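Local coordinates for outer membrane porin protein 32 (Delftia acidovorans, PDB 2FGQ) that forms anion-selective channels as a homotrimeric porin of the outer membrane, here with D-malate bound, at residues A[9-14]-A[32-37]; A[235-240]-A[263-268]; A[255-260]-A[272-277]. All blocks are in the same frame, centred on the assembly; numbering follows the deposited sequence.

Contact 1. Residues A[9-14]-A[32-37]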
loop_
_atom_site.group_PDB
_atom_site.type_symbol
_atom_site.label_atom_id
_atom_site.label_comp_id
_atom_site.label_asym_id
_atom_site.label_seq_id
_atom_site.Cartn_x
_atom_site.Cartn_y
_atom_site.Cartn_z
ATOM N N ILE A 9 13.713 -8.556 0.720
ATOM C CA ILE A 9 15.054 -8.018 0.912
ATOM C C ILE A 9 14.925 -6.616 1.459
ATOM O O ILE A 9 14.213 -5.799 0.910
ATOM C CB ILE A 9 15.910 -7.961 -0.407
ATOM C CG1 ILE A 9 15.972 -9.316 -1.100
ATOM C CG2 ILE A 9 17.289 -7.417 -0.102
ATOM C CD1 ILE A 9 16.746 -9.325 -2.401
ATOM N N VAL A 10 15.663 -6.323 2.526
ATOM C CA VAL A 10 15.851 -4.938 2.945
ATOM C C VAL A 10 17.345 -4.611 2.745
ATOM O O VAL A 10 18.215 -5.205 3.386
ATOM C CB VAL A 10 15.417 -4.648 4.392
ATOM C CG1 VAL A 10 15.566 -3.178 4.660
ATOM C CG2 VAL A 10 13.998 -5.080 4.621
ATOM N N ASP A 11 17.594 -3.690 1.844
ATOM C CA ASP A 11 18.941 -3.242 1.485
ATOM C C ASP A 11 18.926 -1.726 1.685
ATOM O O ASP A 11 18.207 -0.996 0.988
ATOM C CB ASP A 11 19.255 -3.633 0.042
ATOM C CG ASP A 11 20.579 -3.125 -0.438
ATOM O OD1 ASP A 11 20.976 -1.985 -0.064
ATOM O OD2 ASP A 11 21.251 -3.806 -1.248
ATOM N N THR A 12 19.674 -1.278 2.697
ATOM C CA THR A 12 19.731 0.128 3.078
ATOM C C THR A 12 21.184 0.519 3.252
ATOM O O THR A 12 22.003 -0.278 3.716
ATOM C CB THR A 12 18.882 0.351 4.341
ATOM O OG1 THR A 12 17.538 0.002 4.037
ATOM C CG2 THR A 12 18.801 1.802 4.757
ATOM N N ASN A 13 21.481 1.752 2.861
ATOM C CA ASN A 13 22.869 2.204 2.781
ATOM C C ASN A 13 23.021 3.653 3.233
ATOM O O ASN A 13 22.067 4.398 3.372
ATOM C CB ASN A 13 23.465 2.020 1.349
ATOM C CG ASN A 13 22.598 2.673 0.262
ATOM O OD1 ASN A 13 22.338 3.893 0.310
ATOM N ND2 ASN A 13 22.161 1.881 -0.734
ATOM N N VAL A 14 24.267 4.041 3.441
ATOM C CA VAL A 14 24.659 5.432 3.395
ATOM C C VAL A 14 25.284 5.675 2.016
ATOM O O VAL A 14 25.985 4.827 1.484
ATOM C CB VAL A 14 25.617 5.801 4.552
ATOM C CG1 VAL A 14 26.138 7.180 4.392
ATOM C CG2 VAL A 14 24.898 5.671 5.887
ATOM N N SER A 32 18.929 -0.045 -1.608
ATOM C CA SER A 32 18.978 -0.875 -2.792
ATOM C C SER A 32 20.286 -0.708 -3.572
ATOM O O SER A 32 20.298 -0.597 -4.804
ATOM C CB SER A 32 17.724 -0.608 -3.624
ATOM O OG SER A 32 16.566 -1.018 -2.924
ATOM N N GLY A 33 21.405 -0.765 -2.849
ATOM C CA GLY A 33 22.719 -0.629 -3.458
ATOM C C GLY A 33 23.279 -1.906 -4.037
ATOM O O GLY A 33 24.055 -1.841 -4.986
ATOM N N ALA A 34 22.940 -3.050 -3.445
ATOM C CA ALA A 34 23.423 -4.375 -3.877
ATOM C C ALA A 34 22.292 -5.203 -4.528
ATOM O O ALA A 34 22.495 -5.854 -5.537
ATOM C CB ALA A 34 24.047 -5.127 -2.721
ATOM N N SER A 35 21.095 -5.173 -3.957
ATOM C CA SER A 35 19.890 -5.760 -4.573
ATOM C C SER A 35 18.737 -4.840 -4.313
ATOM O O SER A 35 18.692 -4.184 -3.272
ATOM C CB SER A 35 19.569 -7.115 -3.965
ATOM O OG SER A 35 20.597 -8.063 -4.169
ATOM N N THR A 36 17.776 -4.808 -5.211
ATOM C CA THR A 36 16.598 -4.003 -4.946
ATOM C C THR A 36 15.804 -4.546 -3.768
ATOM O O THR A 36 15.460 -5.715 -3.717
ATOM C CB THR A 36 15.727 -3.878 -6.192
ATOM O OG1 THR A 36 16.517 -3.368 -7.285
ATOM C CG2 THR A 36 14.562 -2.914 -5.954
ATOM N N SER A 37 15.537 -3.665 -2.819
ATOM C CA SER A 37 14.721 -4.014 -1.662
ATOM C C SER A 37 13.317 -4.335 -2.106
ATOM O O SER A 37 12.785 -3.683 -2.989
ATOM C CB SER A 37 14.646 -2.874 -0.650
ATOM O OG SER A 37 15.889 -2.437 -0.211
HETATM O O HOH W 1 15.340 -0.465 1.988
#
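Asp11, on the first strand of the porin barrel, receives the backbone of residues 32-37, a short irregular excursion that interrupts strand 26-48 beside the malate pocket; the contact is buried. The carboxylate does most of the joining. Its OD2 takes two amides from the same face of its plane: Ala34 N on the syn side, with Ala34 N to Asp11 OD2 at 2.9 Å, and Ser35 N on the anti side, with Ser35 N to Asp11 OD2 at 3.0 Å. Gly33 N reaches Asp11 OD1 at 3.1 Å from well above the carboxylate plane. With CG anti to the backbone N (chi1 176°), the carboxylate is swung into the curl of the loop, and its rotation is fixed by three successive amides. Tyr289 OH adds a further hydrogen bond to OD1, so both oxygens of a buried carboxylate meet donors, which would probably favour its charged form.

The backbone of Asp11 is gripped too. Asp11 N donates to Ser37 OG at 2.9 Å, while Ser32 N donates to Asp11 O, also at 2.9 Å but from above the carbonyl plane. Inside the loop, Ser37 N to Ser32 OG is a nearly straight bond of 2.8 Å (176°) that draws the two ends of the excursion together. Apolar contact is slight: Ile9 CD1 rests against Ser35 CB at 3.9 Å.

Thr36, whose CB points away from strand 4-17, hydrogen-bonds the bound malate through OG1, and Ser35 OG pairs with Arg329. Strand 320-331 flanks strand 4-17 along its other edge, closing the barrel through backbone bonds to Val10, Thr12 and Val14, and the side chains of these three residues pack against Val79 and Ile138 of a neighbouring subunit.

Contact 2. Residues A[235-240]-A[263-268]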
loop_
_atom_site.group_PDB
_atom_site.type_symbol
_atom_site.label_atom_id
_atom_site.label_comp_id
_atom_site.label_asym_id
_atom_site.label_seq_id
_atom_site.Cartn_x
_atom_site.Cartn_y
_atom_site.Cartn_z
ATOM N N ASP A 235 15.041 11.273 -34.527
ATOM C CA ASP A 235 15.343 10.167 -33.648
ATOM C C ASP A 235 16.329 10.553 -32.558
ATOM O O ASP A 235 17.183 11.422 -32.750
ATOM C CB ASP A 235 15.818 9.006 -34.491
ATOM C CG ASP A 235 17.200 9.164 -34.960
ATOM O OD1 ASP A 235 18.081 8.514 -34.372
ATOM O OD2 ASP A 235 17.522 9.896 -35.913
ATOM N N ILE A 236 16.144 9.950 -31.391
ATOM C CA ILE A 236 17.079 10.044 -30.284
ATOM C C ILE A 236 17.640 8.653 -30.119
ATOM O O ILE A 236 16.939 7.738 -29.668
ATOM C CB ILE A 236 16.360 10.553 -28.998
ATOM C CG1 ILE A 236 15.956 12.016 -29.227
ATOM C CG2 ILE A 236 17.269 10.418 -27.772
ATOM C CD1 ILE A 236 15.172 12.646 -28.112
ATOM N N LYS A 237 18.890 8.490 -30.551
ATOM C CA LYS A 237 19.567 7.207 -30.625
ATOM C C LYS A 237 20.709 7.208 -29.612
ATOM O O LYS A 237 21.489 8.141 -29.559
ATOM C CB LYS A 237 20.105 6.953 -32.052
ATOM C CG LYS A 237 20.776 5.628 -32.199
ATOM C CD LYS A 237 20.934 5.265 -33.704
ATOM C CE LYS A 237 22.194 5.745 -34.237
ATOM N NZ LYS A 237 22.258 5.417 -35.750
ATOM N N THR A 238 20.848 6.105 -28.886
ATOM C CA THR A 238 21.894 5.937 -27.925
ATOM C C THR A 238 22.477 4.535 -28.056
ATOM O O THR A 238 21.724 3.553 -28.085
ATOM C CB THR A 238 21.325 6.095 -26.491
ATOM O OG1 THR A 238 20.642 7.361 -26.369
ATOM C CG2 THR A 238 22.454 6.123 -25.460
ATOM N N ASN A 239 23.807 4.452 -28.166
ATOM C CA ASN A 239 24.541 3.196 -28.134
ATOM C C ASN A 239 25.194 3.067 -26.765
ATOM O O ASN A 239 25.960 3.958 -26.342
ATOM C CB ASN A 239 25.607 3.189 -29.230
ATOM C CG ASN A 239 25.020 3.225 -30.646
ATOM O OD1 ASN A 239 23.924 2.755 -30.892
ATOM N ND2 ASN A 239 25.805 3.773 -31.597
ATOM N N SER A 240 24.955 1.938 -26.108
ATOM C CA SER A 240 25.440 1.710 -24.750
ATOM C C SER A 240 26.260 0.432 -24.706
ATOM O O SER A 240 25.892 -0.564 -25.309
ATOM C CB SER A 240 24.272 1.605 -23.757
ATOM O OG SER A 240 23.457 2.777 -23.759
ATOM N N ASP A 263 26.949 6.489 -25.631
ATOM C CA ASP A 263 27.124 7.354 -26.782
ATOM C C ASP A 263 25.776 7.903 -27.203
ATOM O O ASP A 263 24.980 7.226 -27.845
ATOM C CB ASP A 263 27.800 6.593 -27.900
ATOM C CG ASP A 263 28.197 7.479 -29.049
ATOM O OD1 ASP A 263 27.982 8.718 -28.988
ATOM O OD2 ASP A 263 28.746 6.998 -30.049
ATOM N N GLN A 264 25.525 9.139 -26.786
ATOM C CA GLN A 264 24.242 9.796 -26.892
ATOM C C GLN A 264 24.218 10.638 -28.153
ATOM O O GLN A 264 24.641 11.781 -28.148
ATOM C CB GLN A 264 24.015 10.645 -25.636
ATOM C CG GLN A 264 24.019 9.796 -24.390
ATOM C CD GLN A 264 24.456 10.565 -23.153
ATOM O OE1 GLN A 264 25.667 10.558 -22.762
ATOM N NE2 GLN A 264 23.499 11.235 -22.534
ATOM N N LYS A 265 23.732 10.051 -29.238
ATOM C CA LYS A 265 23.856 10.683 -30.568
ATOM C C LYS A 265 23.106 11.969 -30.706
ATOM O O LYS A 265 23.528 12.853 -31.457
ATOM C CB LYS A 265 23.472 9.734 -31.707
ATOM C CG LYS A 265 24.255 8.470 -31.698
ATOM C CD LYS A 265 25.728 8.697 -31.952
ATOM C CE LYS A 265 26.426 7.450 -32.429
ATOM N NZ LYS A 265 27.887 7.678 -32.625
ATOM N N ALA A 266 21.998 12.120 -29.997
ATOM C CA ALA A 266 21.183 13.290 -30.183
ATOM C C ALA A 266 21.851 14.547 -29.650
ATOM O O ALA A 266 21.470 15.641 -30.064
ATOM C CB ALA A 266 19.806 13.096 -29.530
ATOM N N ILE A 267 22.801 14.410 -28.730
ATOM C CA ILE A 267 23.553 15.538 -28.204
ATOM C C ILE A 267 25.053 15.434 -28.542
ATOM O O ILE A 267 25.869 16.169 -27.979
ATOM C CB ILE A 267 23.312 15.672 -26.644
ATOM C CG1 ILE A 267 23.642 14.358 -25.940
ATOM C CG2 ILE A 267 21.873 16.065 -26.406
ATOM C CD1 ILE A 267 23.841 14.479 -24.475
ATOM N N ASP A 268 25.408 14.521 -29.443
ATOM C CA ASP A 268 26.798 14.248 -29.858
ATOM C C ASP A 268 27.737 14.199 -28.654
ATOM O O ASP A 268 28.773 14.837 -28.655
ATOM C CB ASP A 268 27.331 15.284 -30.892
ATOM C CG ASP A 268 28.814 14.974 -31.351
ATOM O OD1 ASP A 268 29.611 15.935 -31.605
ATOM O OD2 ASP A 268 29.284 13.796 -31.473
HETATM O O HOH W 2 20.902 10.388 -27.832
HETATM O O HOH W 3 28.621 4.392 -30.679
#
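An antiparallel beta hairpin of the porin barrel, formed by strands 235-249 and 253-264, is met here at its open end, where the last bridges are Asn239-Asp263 and Thr238-Gln264. Asn239 and Asp263 make the hydrogen-bonded pair, with Asp263 N to Asn239 O at 2.8 Å. Beyond the non-hydrogen-bonded pair Thr238-Gln264, the ladder keeps one more direct bond, Lys265 N to Lys237 O at 3.0 Å. A water then takes the place of the next direct bond, donating to Lys237 O and accepting from Ala266 N at 3.0 Å.

Thr238 and Gln264 lie side by side on one face of the sheet, Thr238 CG2 to Gln264 CG at 4.1 Å, and Gln264 OE1 goes on to Ser301. Farther out, Ala266 CB sits against Ile236 CG1 at 4.0 Å. On the face of Asn239 and Asp263, Asn239 OD1 is held by Gln225 of the preceding strand. The chain of Lys265 is bent by its turn about CB-CG (chi2 -65°) and doubles back, bringing CE past Asn239 ND2. Asp263 OD2 receives Lys265 NZ in a salt bridge of 2.8 Å, from above the carboxylate plane, and also a water at 2.7 Å that in turn accepts from Asn239 ND2.

Contact 3. Residues A[255-260]-A[272-277]. With SO4 (sulfate ion), chain F.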
loop_
_atom_site.group_PDB
_atom_site.type_symbol
_atom_site.label_atom_id
_atom_site.label_comp_id
_atom_site.label_asym_id
_atom_site.label_seq_id
_atom_site.Cartn_x
_atom_site.Cartn_y
_atom_site.Cartn_z
ATOM N N VAL A 255 34.578 -9.316 -5.404
ATOM C CA VAL A 255 34.933 -8.034 -5.965
ATOM C C VAL A 255 34.365 -7.956 -7.377
ATOM O O VAL A 255 34.310 -8.967 -8.094
ATOM C CB VAL A 255 36.471 -7.801 -5.952
ATOM C CG1 VAL A 255 37.205 -8.794 -6.811
ATOM C CG2 VAL A 255 36.809 -6.416 -6.369
ATOM N N LYS A 256 33.948 -6.759 -7.759
ATOM C CA LYS A 256 33.353 -6.508 -9.070
ATOM C C LYS A 256 33.879 -5.207 -9.654
ATOM O O LYS A 256 34.031 -4.214 -8.957
ATOM C CB LYS A 256 31.812 -6.380 -8.983
ATOM C CG LYS A 256 31.058 -7.473 -8.306
ATOM C CD LYS A 256 29.636 -6.967 -8.017
ATOM C CE LYS A 256 28.888 -7.860 -7.154
ATOM N NZ LYS A 256 27.462 -7.421 -7.164
ATOM N N LEU A 257 34.126 -5.205 -10.963
ATOM C CA LEU A 257 34.593 -4.041 -11.679
ATOM C C LEU A 257 33.864 -3.974 -13.017
ATOM O O LEU A 257 33.822 -4.962 -13.746
ATOM C CB LEU A 257 36.093 -4.200 -11.920
ATOM C CG LEU A 257 37.124 -3.101 -12.063
ATOM C CD1 LEU A 257 38.219 -3.353 -13.135
ATOM C CD2 LEU A 257 36.718 -1.692 -11.958
ATOM N N GLN A 258 33.299 -2.814 -13.330
ATOM C CA GLN A 258 32.546 -2.664 -14.568
ATOM C C GLN A 258 32.818 -1.322 -15.194
ATOM O O GLN A 258 32.886 -0.304 -14.505
ATOM C CB GLN A 258 31.066 -2.817 -14.286
ATOM C CG GLN A 258 30.214 -3.080 -15.511
ATOM C CD GLN A 258 28.829 -3.617 -15.109
ATOM O OE1 GLN A 258 27.844 -2.854 -15.056
ATOM N NE2 GLN A 258 28.754 -4.905 -14.838
ATOM N N TYR A 259 32.998 -1.346 -16.508
ATOM C CA TYR A 259 33.172 -0.152 -17.317
ATOM C C TYR A 259 32.007 -0.028 -18.276
ATOM O O TYR A 259 31.586 -1.025 -18.856
ATOM C CB TYR A 259 34.502 -0.254 -18.135
ATOM C CG TYR A 259 34.640 0.863 -19.149
ATOM C CD1 TYR A 259 35.114 2.105 -18.786
ATOM C CD2 TYR A 259 34.209 0.683 -20.473
ATOM C CE1 TYR A 259 35.182 3.148 -19.714
ATOM C CE2 TYR A 259 34.295 1.704 -21.409
ATOM C CZ TYR A 259 34.774 2.938 -21.018
ATOM O OH TYR A 259 34.854 3.969 -21.937
ATOM N N ALA A 260 31.481 1.176 -18.468
ATOM C CA ALA A 260 30.413 1.406 -19.424
ATOM C C ALA A 260 30.643 2.713 -20.178
ATOM O O ALA A 260 31.311 3.640 -19.712
ATOM C CB ALA A 260 29.050 1.438 -18.729
ATOM N N HIS A 272 31.368 8.091 -19.820
ATOM C CA HIS A 272 32.086 6.885 -19.468
ATOM C C HIS A 272 31.903 6.661 -17.967
ATOM O O HIS A 272 31.884 7.600 -17.171
ATOM C CB HIS A 272 33.622 7.052 -19.712
ATOM C CG HIS A 272 34.015 7.454 -21.100
ATOM N ND1 HIS A 272 34.521 6.552 -22.009
ATOM C CD2 HIS A 272 34.014 8.660 -21.724
ATOM C CE1 HIS A 272 34.787 7.178 -23.147
ATOM N NE2 HIS A 272 34.478 8.456 -23.003
ATOM N N GLN A 273 31.852 5.415 -17.560
ATOM C CA GLN A 273 31.634 5.088 -16.153
ATOM C C GLN A 273 32.506 3.932 -15.740
ATOM O O GLN A 273 32.677 2.992 -16.476
ATOM C CB GLN A 273 30.182 4.682 -15.903
ATOM C CG GLN A 273 29.856 4.656 -14.414
ATOM C CD GLN A 273 28.452 4.257 -14.110
ATOM O OE1 GLN A 273 27.548 4.476 -14.937
ATOM N NE2 GLN A 273 28.240 3.653 -12.905
ATOM N N ILE A 274 33.053 4.014 -14.539
ATOM C CA ILE A 274 33.768 2.910 -13.917
ATOM C C ILE A 274 33.197 2.727 -12.509
ATOM O O ILE A 274 33.044 3.694 -11.767
ATOM C CB ILE A 274 35.289 3.180 -13.826
ATOM C CG1 ILE A 274 35.891 3.503 -15.171
ATOM C CG2 ILE A 274 36.002 1.951 -13.254
ATOM C CD1 ILE A 274 37.315 4.151 -15.024
ATOM N N THR A 275 32.904 1.480 -12.160
ATOM C CA THR A 275 32.418 1.131 -10.850
ATOM C C THR A 275 33.174 -0.051 -10.286
ATOM O O THR A 275 33.331 -1.069 -10.964
ATOM C CB THR A 275 30.955 0.737 -10.953
ATOM O OG1 THR A 275 30.251 1.748 -11.677
ATOM C CG2 THR A 275 30.297 0.677 -9.558
ATOM N N LEU A 276 33.627 0.114 -9.042
ATOM C CA LEU A 276 34.221 -0.936 -8.250
ATOM C C LEU A 276 33.276 -1.290 -7.104
ATOM O O LEU A 276 32.769 -0.411 -6.416
ATOM C CB LEU A 276 35.552 -0.461 -7.672
ATOM C CG LEU A 276 36.261 -1.472 -6.810
ATOM C CD1 LEU A 276 36.860 -2.631 -7.621
ATOM C CD2 LEU A 276 37.371 -0.724 -6.021
ATOM N N GLY A 277 33.061 -2.570 -6.880
ATOM C CA GLY A 277 32.203 -3.019 -5.792
ATOM C C GLY A 277 32.793 -4.172 -4.996
ATOM O O GLY A 277 33.554 -4.962 -5.504
HETATM S S SO4 F . 25.832 -10.220 -5.480
HETATM O O1 SO4 F . 26.176 -10.767 -4.160
HETATM O O2 SO4 F . 27.058 -9.968 -6.252
HETATM O O3 SO4 F . 25.035 -11.218 -6.206
HETATM O O4 SO4 F . 25.059 -8.981 -5.339
HETATM O O HOH W 4 30.614 1.360 -14.433
#
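Tyr259 OH and His272 ND1 are 2.6 Å apart, a short hydrogen bond in which either group could be the donor. The two side chains run alongside each other, and the phenol oxygen comes to the imidazole at its edge, near the ring plane. Tyr259 has CG anti to the backbone N (chi1 172°), which carries the ring toward the neighbouring strand, where Ile274 CG1 meets its edge in plane, 4.0 Å from Tyr259 CD1. A leucine in place of His272 would probably leave the hydroxyl of Tyr259 without its mate across the strands and the phenol freer to shift along the surface.

Beneath these side chains, 255-260 and 272-277 are adjacent antiparallel strands of the transmembrane barrel, their axes 4.7 Å apart and 174° between their directions. Three hydrogen-bonded pairs, Lys256-Gly277, Gln258-Thr275 and Ala260-Gln273, each close a two-bond ring. Leu257, Tyr259, Ile274 and Leu276 lie on the outward face, at the surface, probably facing lipid. Leu257 CD2 lies beside Ile274 CG2 at 3.9 Å, and Leu276 CD1 also meets Val255 CG2, at 4.0 Å.

The face of Lys256, Thr275 and Gln273 is turned to the barrel interior, where the polar groups are linked. Gln273 NE2 donates to Thr275 OG1 at 3.0 Å, somewhat tilted from its amide plane, and a water joins that hydroxyl to Gln258 O. Gly277, lacking a side chain, sits opposite Lys256, whose chain leads away from strand 272-277, extended beyond CG. Lys256 NZ there donates to Leu106 O and to a sulfate, probably from the crystallisation liquor, with NZ to sulfate O2 at 2.7 Å; Arg329 binds the same anion.

In the fold
All three contacts lie between sequence-adjacent strands of one 16-stranded barrel, contact 1 at an irregular break in the second. Contacts 2 and 3 share strand 253-264, each using a different edge of it, and their segments alternate along the chain; their centres lie 22 Å apart. Contact 1 comes earlier in the sequence, across the chain's centre from contact 2, with nearest atoms about 19 Å apart. Its nearest atoms are only about 5 Å from those of contact 3, and Arg329 connects them indirectly, bonding Ser35 of contact 1 and the sulfate bound by Lys256 of contact 3. Of the three, contact 1 alone contains a malate-binding residue, Thr36; in contact 3 the Gln258 side chain remains about 12 Å from a bound malate.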